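Local structure of Crov588 (Cafeteriavirus, 6NYR) at residues 370-375 / 392-397; 348-353 / 366-371; 11-16 / 36-41. The protein is of unknown function but folds as a circular leucine-rich repeat protein built largely from FNIP repeats, a scaffold that may serve to bind partners. All coordinates share one frame; numbering follows the deposited sequence.

The three contacts illustrate how a solenoid is held together between successive turns. Interactions 1 and 2 adjoin, their centres about 8 Å apart, and share Asp370 and Asp371; interaction 3 lies on the opposite side of the chain's centre, about 52 Å from interaction 1 and 48 Å from interaction 2, centre to centre. Interaction 1 is a surface contact of loops, tied by an asparagine amide that takes two hydrogen bonds from the next turn. Interaction 2, partly buried, covers the turn leaving strand 365-367, with one backbone bond, a water bridge and paired aspartates. Interaction 3, also partly buried, contains true parallel strand pairing and a phenylalanine pair near the start of the chain.

Interaction 1: 370-375 / 392-397; sequences DDFNQI and CEFNQE
Segments 370-375 and 392-397 run side by side almost parallel, their end-to-end directions 6° apart, and the backbone joins them where Glu393 N donates to Asp370 O at 2.9 Å. The polar centre is the amide of Asn373. Its CG stands anti to the backbone N (chi1 -169°), which carries OD1 across to the next turn, where two donors grip it: the backbone N of Asn395 at 2.8 Å and NE2 of Gln396 at 2.9 Å. They arrive from opposite faces of the Asn373 amide, both well out of its plane. Gln396 reaches back because its chain bends at chi2 (-58°); its side chain crosses that of Asn373 at about a right angle, and OD1 lies close to the plane of the glutamine amide. Beside this amide, the rings of Phe372 and Phe394 lie alongside each other and point the same way, CD2 of Phe372 being 3.9 Å from CD1 of Phe394. The edge of the Phe394 ring also meets a backbone oxygen, with CE1 3.3 Å from Gln374 O. At the other end Asp371 and Glu393 extend in the same direction, OD1 of the aspartate 3.4 Å from OE2 of the glutamate. The same asparagine motif continues along the solenoid: Asn351 OD1 accepts from Asn373 N and Gln374 NE2, and Asn395 OD1 from Asn417 N and Gln418 NE2. An amide oxygen accepting two hydrogen bonds from the next turn is consistent with a fixed spacing between turns, while the adjacent carboxylates of Asp371 and Glu393 would probably repel each other.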
loop_
_atom_site.group_PDB
_atom_site.type_symbol
_atom_site.label_atom_id
_atom_site.label_comp_id
_atom_site.label_asym_id
_atom_site.label_seq_id
_atom_site.Cartn_x
_atom_site.Cartn_y
_atom_site.Cartn_z
ATOM N N ASP A 370 -18.415 -12.103 7.605
ATOM C CA ASP A 370 -19.474 -11.225 8.083
ATOM C C ASP A 370 -20.456 -11.954 8.995
ATOM O O ASP A 370 -20.750 -11.495 10.104
ATOM C CB ASP A 370 -20.229 -10.620 6.895
ATOM C CG ASP A 370 -19.443 -9.546 6.178
ATOM O OD1 ASP A 370 -18.344 -9.183 6.648
ATOM O OD2 ASP A 370 -19.947 -9.041 5.154
ATOM N N ASP A 371 -20.983 -13.089 8.539
ATOM C CA ASP A 371 -22.220 -13.611 9.101
ATOM C C ASP A 371 -22.036 -14.593 10.248
ATOM O O ASP A 371 -23.013 -14.877 10.953
ATOM C CB ASP A 371 -23.047 -14.300 8.006
ATOM C CG ASP A 371 -23.755 -13.315 7.105
ATOM O OD1 ASP A 371 -23.647 -12.095 7.355
ATOM O OD2 ASP A 371 -24.415 -13.763 6.140
ATOM N N PHE A 372 -20.840 -15.146 10.441
ATOM C CA PHE A 372 -20.684 -16.167 11.466
ATOM C C PHE A 372 -21.170 -15.652 12.817
ATOM O O PHE A 372 -20.720 -14.609 13.300
ATOM C CB PHE A 372 -19.239 -16.627 11.604
ATOM C CG PHE A 372 -19.073 -17.710 12.626
ATOM C CD1 PHE A 372 -19.446 -19.014 12.331
ATOM C CD2 PHE A 372 -18.582 -17.426 13.890
ATOM C CE1 PHE A 372 -19.307 -20.016 13.270
ATOM C CE2 PHE A 372 -18.444 -18.432 14.833
ATOM C CZ PHE A 372 -18.808 -19.724 14.519
ATOM N N ASN A 373 -22.056 -16.420 13.449
ATOM C CA ASN A 373 -22.692 -15.997 14.691
ATOM C C ASN A 373 -23.264 -17.210 15.409
ATOM O O ASN A 373 -24.462 -17.260 15.701
ATOM C CB ASN A 373 -23.779 -14.968 14.381
ATOM C CG ASN A 373 -24.298 -14.278 15.616
ATOM O OD1 ASN A 373 -23.622 -14.208 16.639
ATOM N ND2 ASN A 373 -25.516 -13.761 15.528
ATOM N N GLN A 374 -22.415 -18.194 15.689
ATOM C CA GLN A 374 -22.803 -19.387 16.424
ATOM C C GLN A 374 -22.039 -19.430 17.740
ATOM O O GLN A 374 -20.952 -18.854 17.861
ATOM C CB GLN A 374 -22.520 -20.664 15.635
ATOM C CG GLN A 374 -23.155 -20.690 14.268
ATOM C CD GLN A 374 -24.670 -20.701 14.327
ATOM O OE1 GLN A 374 -25.268 -21.293 15.225
ATOM N NE2 GLN A 374 -25.298 -20.030 13.375
ATOM N N ILE A 375 -22.619 -20.098 18.736
ATOM C CA ILE A 375 -21.916 -20.265 19.997
ATOM C C ILE A 375 -20.678 -21.121 19.751
ATOM O O ILE A 375 -20.701 -22.060 18.942
ATOM C CB ILE A 375 -22.818 -20.897 21.074
ATOM C CG1 ILE A 375 -23.092 -22.370 20.780
ATOM C CG2 ILE A 375 -24.129 -20.132 21.200
ATOM C CD1 ILE A 375 -24.043 -23.031 21.784
ATOM N N CYS A 392 -18.500 -9.161 11.399
ATOM C CA CYS A 392 -19.380 -8.101 11.877
ATOM C C CYS A 392 -20.470 -8.636 12.793
ATOM O O CYS A 392 -20.856 -7.973 13.762
ATOM C CB CYS A 392 -20.063 -7.380 10.714
ATOM S SG CYS A 392 -19.051 -7.038 9.278
ATOM N N GLU A 393 -21.006 -9.813 12.483
ATOM C CA GLU A 393 -22.257 -10.241 13.093
ATOM C C GLU A 393 -22.078 -11.207 14.257
ATOM O O GLU A 393 -23.067 -11.515 14.935
ATOM C CB GLU A 393 -23.165 -10.875 12.023
ATOM C CG GLU A 393 -23.405 -9.954 10.825
ATOM C CD GLU A 393 -24.836 -9.974 10.322
ATOM O OE1 GLU A 393 -25.742 -10.383 11.081
ATOM O OE2 GLU A 393 -25.054 -9.581 9.156
ATOM N N PHE A 394 -20.858 -11.657 14.540
ATOM C CA PHE A 394 -20.661 -12.493 15.713
ATOM C C PHE A 394 -21.011 -11.703 16.972
ATOM O O PHE A 394 -20.481 -10.612 17.207
ATOM C CB PHE A 394 -19.228 -12.995 15.810
ATOM C CG PHE A 394 -19.001 -13.899 16.986
ATOM C CD1 PHE A 394 -19.403 -15.224 16.942
ATOM C CD2 PHE A 394 -18.409 -13.423 18.141
ATOM C CE1 PHE A 394 -19.205 -16.062 18.022
ATOM C CE2 PHE A 394 -18.207 -14.258 19.230
ATOM C CZ PHE A 394 -18.604 -15.577 19.169
ATOM N N ASN A 395 -21.903 -12.264 17.786
ATOM C CA ASN A 395 -22.365 -11.602 19.000
ATOM C C ASN A 395 -22.886 -12.650 19.973
ATOM O O ASN A 395 -23.997 -12.525 20.497
ATOM C CB ASN A 395 -23.442 -10.574 18.654
ATOM C CG ASN A 395 -23.779 -9.671 19.816
ATOM O OD1 ASN A 395 -23.008 -9.550 20.769
ATOM N ND2 ASN A 395 -24.934 -9.019 19.740
ATOM N N GLN A 396 -22.082 -13.679 20.224
ATOM C CA GLN A 396 -22.431 -14.756 21.134
ATOM C C GLN A 396 -21.554 -14.689 22.377
ATOM O O GLN A 396 -20.451 -14.135 22.359
ATOM C CB GLN A 396 -22.260 -16.125 20.464
ATOM C CG GLN A 396 -23.102 -16.329 19.222
ATOM C CD GLN A 396 -24.583 -16.175 19.485
ATOM O OE1 GLN A 396 -25.096 -16.633 20.507
ATOM N NE2 GLN A 396 -25.279 -15.513 18.571
ATOM N N GLU A 397 -22.064 -15.255 23.467
ATOM C CA GLU A 397 -21.314 -15.276 24.713
ATOM C C GLU A 397 -20.072 -16.147 24.569
ATOM O O GLU A 397 -20.094 -17.189 23.910
ATOM C CB GLU A 397 -22.189 -15.790 25.854
ATOM C CG GLU A 397 -23.296 -14.840 26.268
ATOM C CD GLU A 397 -24.063 -15.346 27.471
ATOM O OE1 GLU A 397 -24.217 -16.579 27.602
ATOM O OE2 GLU A 397 -24.497 -14.511 28.295
#

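Interaction 2: 348-353 / 366-371; sequences DDFNQI and LTFGDD
Asp348 O accepts the single direct hydrogen bond between segments 348-353 and 366-371, from Asp371 N at 2.9 Å and in the carbonyl plane. A water adds a second link: it donates to Asp349 O and to Asp371 OD2, each at 2.8 Å, and so ties the carboxylate of one turn to the backbone of the one before. Like charges gather beside these bonds. The carboxylates of Asp348 and Asp370 are stacked with planes 13° apart, OD1 of Asp348 only 3.1 Å from OD2 of Asp370, an approach that would be expected to raise the proton affinity of one of them. Both side chains have CG beside the backbone N (chi1 -73° in Asp348), which aims the two groups the same way. Asp349 and Asp371 also lie side by side with nearly parallel carboxylates, but farther apart: OD1 of Asp349 is 4.1 Å from OD2 of Asp371. Apolar contact is slight: Phe350 and Phe368 meet at their ring edges, CE2 of Phe350 to CE1 of Phe368 at 4.4 Å. Gly369, without a side chain, lies close against the backbone of Asp348. The contact lies where the chain leaves strand 365-367, which runs between the parallel strands 343-345 and 387-389; Phe368 packs on Leu388 of the latter and stacks with Phe372, while Phe350 stacks with Phe346 at the corresponding place one turn earlier.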
loop_
_atom_site.group_PDB
_atom_site.type_symbol
_atom_site.label_atom_id
_atom_site.label_comp_id
_atom_site.label_asym_id
_atom_site.label_seq_id
_atom_site.Cartn_x
_atom_site.Cartn_y
_atom_site.Cartn_z
ATOM N N ASP A 348 -18.230 -14.219 3.567
ATOM C CA ASP A 348 -19.341 -13.479 4.154
ATOM C C ASP A 348 -20.406 -14.407 4.720
ATOM O O ASP A 348 -20.906 -14.183 5.830
ATOM C CB ASP A 348 -19.963 -12.554 3.106
ATOM C CG ASP A 348 -19.095 -11.357 2.801
ATOM O OD1 ASP A 348 -18.200 -11.055 3.611
ATOM O OD2 ASP A 348 -19.325 -10.706 1.762
ATOM N N ASP A 349 -20.756 -15.463 3.987
ATOM C CA ASP A 349 -21.961 -16.227 4.281
ATOM C C ASP A 349 -21.786 -17.317 5.334
ATOM O O ASP A 349 -22.791 -17.760 5.913
ATOM C CB ASP A 349 -22.505 -16.882 2.999
ATOM C CG ASP A 349 -23.094 -15.878 2.032
ATOM O OD1 ASP A 349 -23.070 -14.670 2.349
ATOM O OD2 ASP A 349 -23.582 -16.297 0.959
ATOM N N PHE A 350 -20.560 -17.772 5.588
ATOM C CA PHE A 350 -20.375 -18.919 6.469
ATOM C C PHE A 350 -20.969 -18.640 7.846
ATOM O O PHE A 350 -20.605 -17.659 8.506
ATOM C CB PHE A 350 -18.900 -19.277 6.615
ATOM C CG PHE A 350 -18.672 -20.513 7.446
ATOM C CD1 PHE A 350 -18.966 -21.762 6.926
ATOM C CD2 PHE A 350 -18.187 -20.427 8.740
ATOM C CE1 PHE A 350 -18.769 -22.905 7.677
ATOM C CE2 PHE A 350 -17.990 -21.571 9.496
ATOM C CZ PHE A 350 -18.281 -22.808 8.961
ATOM N N ASN A 351 -21.860 -19.525 8.295
ATOM C CA ASN A 351 -22.524 -19.367 9.583
ATOM C C ASN A 351 -23.075 -20.704 10.062
ATOM O O ASN A 351 -24.266 -20.816 10.370
ATOM C CB ASN A 351 -23.642 -18.329 9.467
ATOM C CG ASN A 351 -24.232 -17.960 10.807
ATOM O OD1 ASN A 351 -23.611 -18.168 11.846
ATOM N ND2 ASN A 351 -25.445 -17.419 10.791
ATOM N N GLN A 352 -22.218 -21.723 10.112
ATOM C CA GLN A 352 -22.580 -23.037 10.620
ATOM C C GLN A 352 -21.899 -23.318 11.954
ATOM O O GLN A 352 -20.771 -22.881 12.199
ATOM C CB GLN A 352 -22.186 -24.143 9.628
ATOM C CG GLN A 352 -22.880 -24.087 8.289
ATOM C CD GLN A 352 -24.384 -24.180 8.398
ATOM O OE1 GLN A 352 -24.918 -25.047 9.087
ATOM N NE2 GLN A 352 -25.079 -23.271 7.726
ATOM N N ILE A 353 -22.589 -24.079 12.809
ATOM C CA ILE A 353 -21.998 -24.495 14.072
ATOM C C ILE A 353 -20.720 -25.277 13.780
ATOM O O ILE A 353 -20.624 -26.011 12.787
ATOM C CB ILE A 353 -22.984 -25.352 14.884
ATOM C CG1 ILE A 353 -24.260 -24.566 15.203
ATOM C CG2 ILE A 353 -22.327 -25.835 16.178
ATOM C CD1 ILE A 353 -25.412 -25.431 15.696
ATOM N N LEU A 366 -7.324 -18.111 12.425
ATOM C CA LEU A 366 -8.726 -18.364 12.116
ATOM C C LEU A 366 -9.429 -17.029 11.942
ATOM O O LEU A 366 -9.528 -16.249 12.896
ATOM C CB LEU A 366 -9.397 -19.177 13.224
ATOM C CG LEU A 366 -10.895 -19.440 13.056
ATOM C CD1 LEU A 366 -11.163 -20.198 11.768
ATOM C CD2 LEU A 366 -11.444 -20.192 14.258
ATOM N N THR A 367 -9.920 -16.772 10.733
ATOM C CA THR A 367 -10.621 -15.537 10.410
ATOM C C THR A 367 -12.030 -15.881 9.951
ATOM O O THR A 367 -12.207 -16.608 8.967
ATOM C CB THR A 367 -9.866 -14.750 9.333
ATOM O OG1 THR A 367 -8.569 -14.393 9.838
ATOM C CG2 THR A 367 -10.629 -13.502 8.934
ATOM N N PHE A 368 -13.023 -15.347 10.656
ATOM C CA PHE A 368 -14.417 -15.516 10.281
ATOM C C PHE A 368 -14.852 -14.370 9.377
ATOM O O PHE A 368 -14.223 -13.310 9.327
ATOM C CB PHE A 368 -15.329 -15.576 11.512
ATOM C CG PHE A 368 -15.238 -16.868 12.276
ATOM C CD1 PHE A 368 -15.822 -18.021 11.777
ATOM C CD2 PHE A 368 -14.592 -16.926 13.500
ATOM C CE1 PHE A 368 -15.748 -19.209 12.477
ATOM C CE2 PHE A 368 -14.521 -18.114 14.204
ATOM C CZ PHE A 368 -15.100 -19.254 13.691
ATOM N N GLY A 369 -15.966 -14.589 8.680
ATOM C CA GLY A 369 -16.542 -13.593 7.807
ATOM C C GLY A 369 -17.693 -12.838 8.449
ATOM O O GLY A 369 -17.934 -12.906 9.655
ATOM N N ASP A 370 -18.415 -12.103 7.605
ATOM C CA ASP A 370 -19.474 -11.225 8.083
ATOM C C ASP A 370 -20.456 -11.954 8.995
ATOM O O ASP A 370 -20.750 -11.495 10.104
ATOM C CB ASP A 370 -20.229 -10.620 6.895
ATOM C CG ASP A 370 -19.443 -9.546 6.178
ATOM O OD1 ASP A 370 -18.344 -9.183 6.648
ATOM O OD2 ASP A 370 -19.947 -9.041 5.154
ATOM N N ASP A 371 -20.983 -13.089 8.539
ATOM C CA ASP A 371 -22.220 -13.611 9.101
ATOM C C ASP A 371 -22.036 -14.593 10.248
ATOM O O ASP A 371 -23.013 -14.877 10.953
ATOM C CB ASP A 371 -23.047 -14.300 8.006
ATOM C CG ASP A 371 -23.755 -13.315 7.105
ATOM O OD1 ASP A 371 -23.647 -12.095 7.355
ATOM O OD2 ASP A 371 -24.415 -13.763 6.140
HETATM O O HOH W 1 -25.242 -16.417 6.464
#

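Interaction 3: 11-16 / 36-41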
loop_
_atom_site.group_PDB
_atom_site.type_symbol
_atom_site.label_atom_id
_atom_site.label_comp_id
_atom_site.label_asym_id
_atom_site.label_seq_id
_atom_site.Cartn_x
_atom_site.Cartn_y
_atom_site.Cartn_z
ATOM N N LEU A 11 16.514 11.954 -11.086
ATOM C CA LEU A 11 15.998 13.315 -11.013
ATOM C C LEU A 11 14.604 13.357 -11.633
ATOM O O LEU A 11 14.413 12.916 -12.773
ATOM C CB LEU A 11 16.922 14.298 -11.732
ATOM C CG LEU A 11 16.462 15.750 -11.748
ATOM C CD1 LEU A 11 17.649 16.702 -11.859
ATOM C CD2 LEU A 11 15.488 16.004 -12.900
ATOM N N THR A 12 13.637 13.892 -10.889
ATOM C CA THR A 12 12.256 14.006 -11.336
ATOM C C THR A 12 11.883 15.481 -11.375
ATOM O O THR A 12 11.921 16.157 -10.342
ATOM C CB THR A 12 11.312 13.242 -10.402
ATOM O OG1 THR A 12 11.746 11.881 -10.276
ATOM C CG2 THR A 12 9.883 13.270 -10.936
ATOM N N PHE A 13 11.516 15.977 -12.554
ATOM C CA PHE A 13 10.996 17.329 -12.654
ATOM C C PHE A 13 9.570 17.389 -12.100
ATOM O O PHE A 13 8.930 16.366 -11.843
ATOM C CB PHE A 13 11.015 17.819 -14.098
ATOM C CG PHE A 13 12.374 18.221 -14.585
ATOM C CD1 PHE A 13 13.233 17.286 -15.134
ATOM C CD2 PHE A 13 12.791 19.540 -14.504
ATOM C CE1 PHE A 13 14.482 17.658 -15.593
ATOM C CE2 PHE A 13 14.041 19.915 -14.958
ATOM C CZ PHE A 13 14.887 18.972 -15.501
ATOM N N ASN A 14 9.074 18.610 -11.911
ATOM C CA ASN A 14 7.711 18.797 -11.429
ATOM C C ASN A 14 6.734 18.216 -12.440
ATOM O O ASN A 14 7.027 18.136 -13.634
ATOM C CB ASN A 14 7.449 20.296 -11.198
ATOM C CG ASN A 14 6.552 20.551 -10.002
ATOM O OD1 ASN A 14 7.023 21.044 -8.979
ATOM N ND2 ASN A 14 5.252 20.299 -10.148
ATOM N N ASN A 15 5.564 17.801 -11.956
ATOM C CA ASN A 15 4.542 17.339 -12.885
ATOM C C ASN A 15 3.947 18.493 -13.674
ATOM O O ASN A 15 3.254 18.260 -14.672
ATOM C CB ASN A 15 3.433 16.597 -12.152
ATOM C CG ASN A 15 2.500 15.867 -13.104
ATOM O OD1 ASN A 15 1.421 16.364 -13.434
ATOM N ND2 ASN A 15 2.919 14.695 -13.569
ATOM N N GLU A 16 4.221 19.728 -13.252
ATOM C CA GLU A 16 3.766 20.925 -13.945
ATOM C C GLU A 16 4.922 21.642 -14.632
ATOM O O GLU A 16 4.725 22.721 -15.213
ATOM C CB GLU A 16 3.088 21.874 -12.950
ATOM C CG GLU A 16 1.958 21.236 -12.162
ATOM C CD GLU A 16 0.734 20.959 -13.008
ATOM O OE1 GLU A 16 0.317 21.860 -13.770
ATOM O OE2 GLU A 16 0.189 19.835 -12.916
ATOM N N ILE A 36 16.412 10.765 -15.988
ATOM C CA ILE A 36 15.549 11.934 -15.896
ATOM C C ILE A 36 14.114 11.443 -16.018
ATOM O O ILE A 36 13.799 10.647 -16.911
ATOM C CB ILE A 36 15.855 12.979 -16.983
ATOM C CG1 ILE A 36 17.237 13.588 -16.764
ATOM C CG2 ILE A 36 14.781 14.062 -16.977
ATOM C CD1 ILE A 36 17.695 14.479 -17.900
ATOM N N GLU A 37 13.248 11.913 -15.128
ATOM C CA GLU A 37 11.817 11.653 -15.209
ATOM C C GLU A 37 11.106 12.960 -15.529
ATOM O O GLU A 37 11.168 13.913 -14.745
ATOM C CB GLU A 37 11.283 11.058 -13.907
ATOM C CG GLU A 37 11.675 9.610 -13.672
ATOM C CD GLU A 37 11.023 9.027 -12.433
ATOM O OE1 GLU A 37 10.367 9.792 -11.693
ATOM O OE2 GLU A 37 11.158 7.806 -12.205
ATOM N N PHE A 38 10.456 13.007 -16.683
ATOM C CA PHE A 38 9.622 14.134 -17.067
ATOM C C PHE A 38 8.165 13.835 -16.731
ATOM O O PHE A 38 7.765 12.681 -16.549
ATOM C CB PHE A 38 9.771 14.436 -18.557
ATOM C CG PHE A 38 11.096 15.049 -18.922
ATOM C CD1 PHE A 38 11.362 16.379 -18.633
ATOM C CD2 PHE A 38 12.071 14.300 -19.558
ATOM C CE1 PHE A 38 12.577 16.949 -18.971
ATOM C CE2 PHE A 38 13.290 14.865 -19.899
ATOM C CZ PHE A 38 13.542 16.190 -19.603
ATOM N N GLY A 39 7.372 14.899 -16.639
ATOM C CA GLY A 39 6.003 14.777 -16.185
ATOM C C GLY A 39 4.960 15.068 -17.241
ATOM O O GLY A 39 5.217 14.935 -18.441
ATOM N N GLU A 40 3.770 15.480 -16.796
ATOM C CA GLU A 40 2.660 15.675 -17.719
ATOM C C GLU A 40 2.909 16.865 -18.636
ATOM O O GLU A 40 2.768 16.762 -19.859
ATOM C CB GLU A 40 1.363 15.887 -16.932
ATOM C CG GLU A 40 0.093 15.744 -17.755
ATOM C CD GLU A 40 -1.170 15.970 -16.940
ATOM O OE1 GLU A 40 -1.089 16.598 -15.861
ATOM O OE2 GLU A 40 -2.251 15.520 -17.380
ATOM N N LYS A 41 3.299 18.001 -18.065
ATOM C CA LYS A 41 3.257 19.262 -18.791
ATOM C C LYS A 41 4.501 19.550 -19.618
ATOM O O LYS A 41 4.453 20.438 -20.478
ATOM C CB LYS A 41 3.029 20.418 -17.808
ATOM C CG LYS A 41 1.653 20.417 -17.153
ATOM C CD LYS A 41 0.562 20.763 -18.161
ATOM C CE LYS A 41 -0.800 20.906 -17.491
ATOM N NZ LYS A 41 -1.851 21.351 -18.452
#
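Leu11 and Thr12 pair in parallel with Ile36 and Glu37, and two nearly straight backbone hydrogen bonds bind the strands: Glu37 N to Leu11 O at 2.8 Å, and Phe13 N to Glu37 O at 3.0 Å. Farther along, past the strand ends, Lys41 N makes a weak bond to Asn15 O at 3.4 Å. One side-chain bond joins the polar face of the pairing: Thr12 OG1 donates to Glu37 OE1 at 2.9 Å, meeting the carboxylate from above its plane. The glutamate reaches it with its chain extended beyond CG (chi2 -175°), and its OE1 also lies near the methyl CG2 of Thr12. Aromatic and aliphatic groups fill the other side. Phe13 and Phe38 point the same way with planes only 5° apart, but they are slid past each other, so overlap is small. CD1 of Phe13 rests 3.9 Å from CE1 of Phe38. Ile36 CG2 touches both rings: it meets the edge of Phe13, 3.9 Å from CE1, and lies over one face of Phe38, toward its rim. Toward the solvent-facing end the aliphatic part of Lys41 runs beside Glu16, with CG of the lysine 3.9 Å from OE1 of the glutamate; its ammonium end makes a long, weak ion pair with Glu64. Gly39, with no side chain, lets the two backbones come close at Asn15. Strands 10-12 and 35-37 are joined through helix 25-28, whose Leu28 packs against Leu11, Phe13 and Ile36; strand 5-7 lies antiparallel beside 10-12, and strand 56-58 continues the parallel order beyond 35-37.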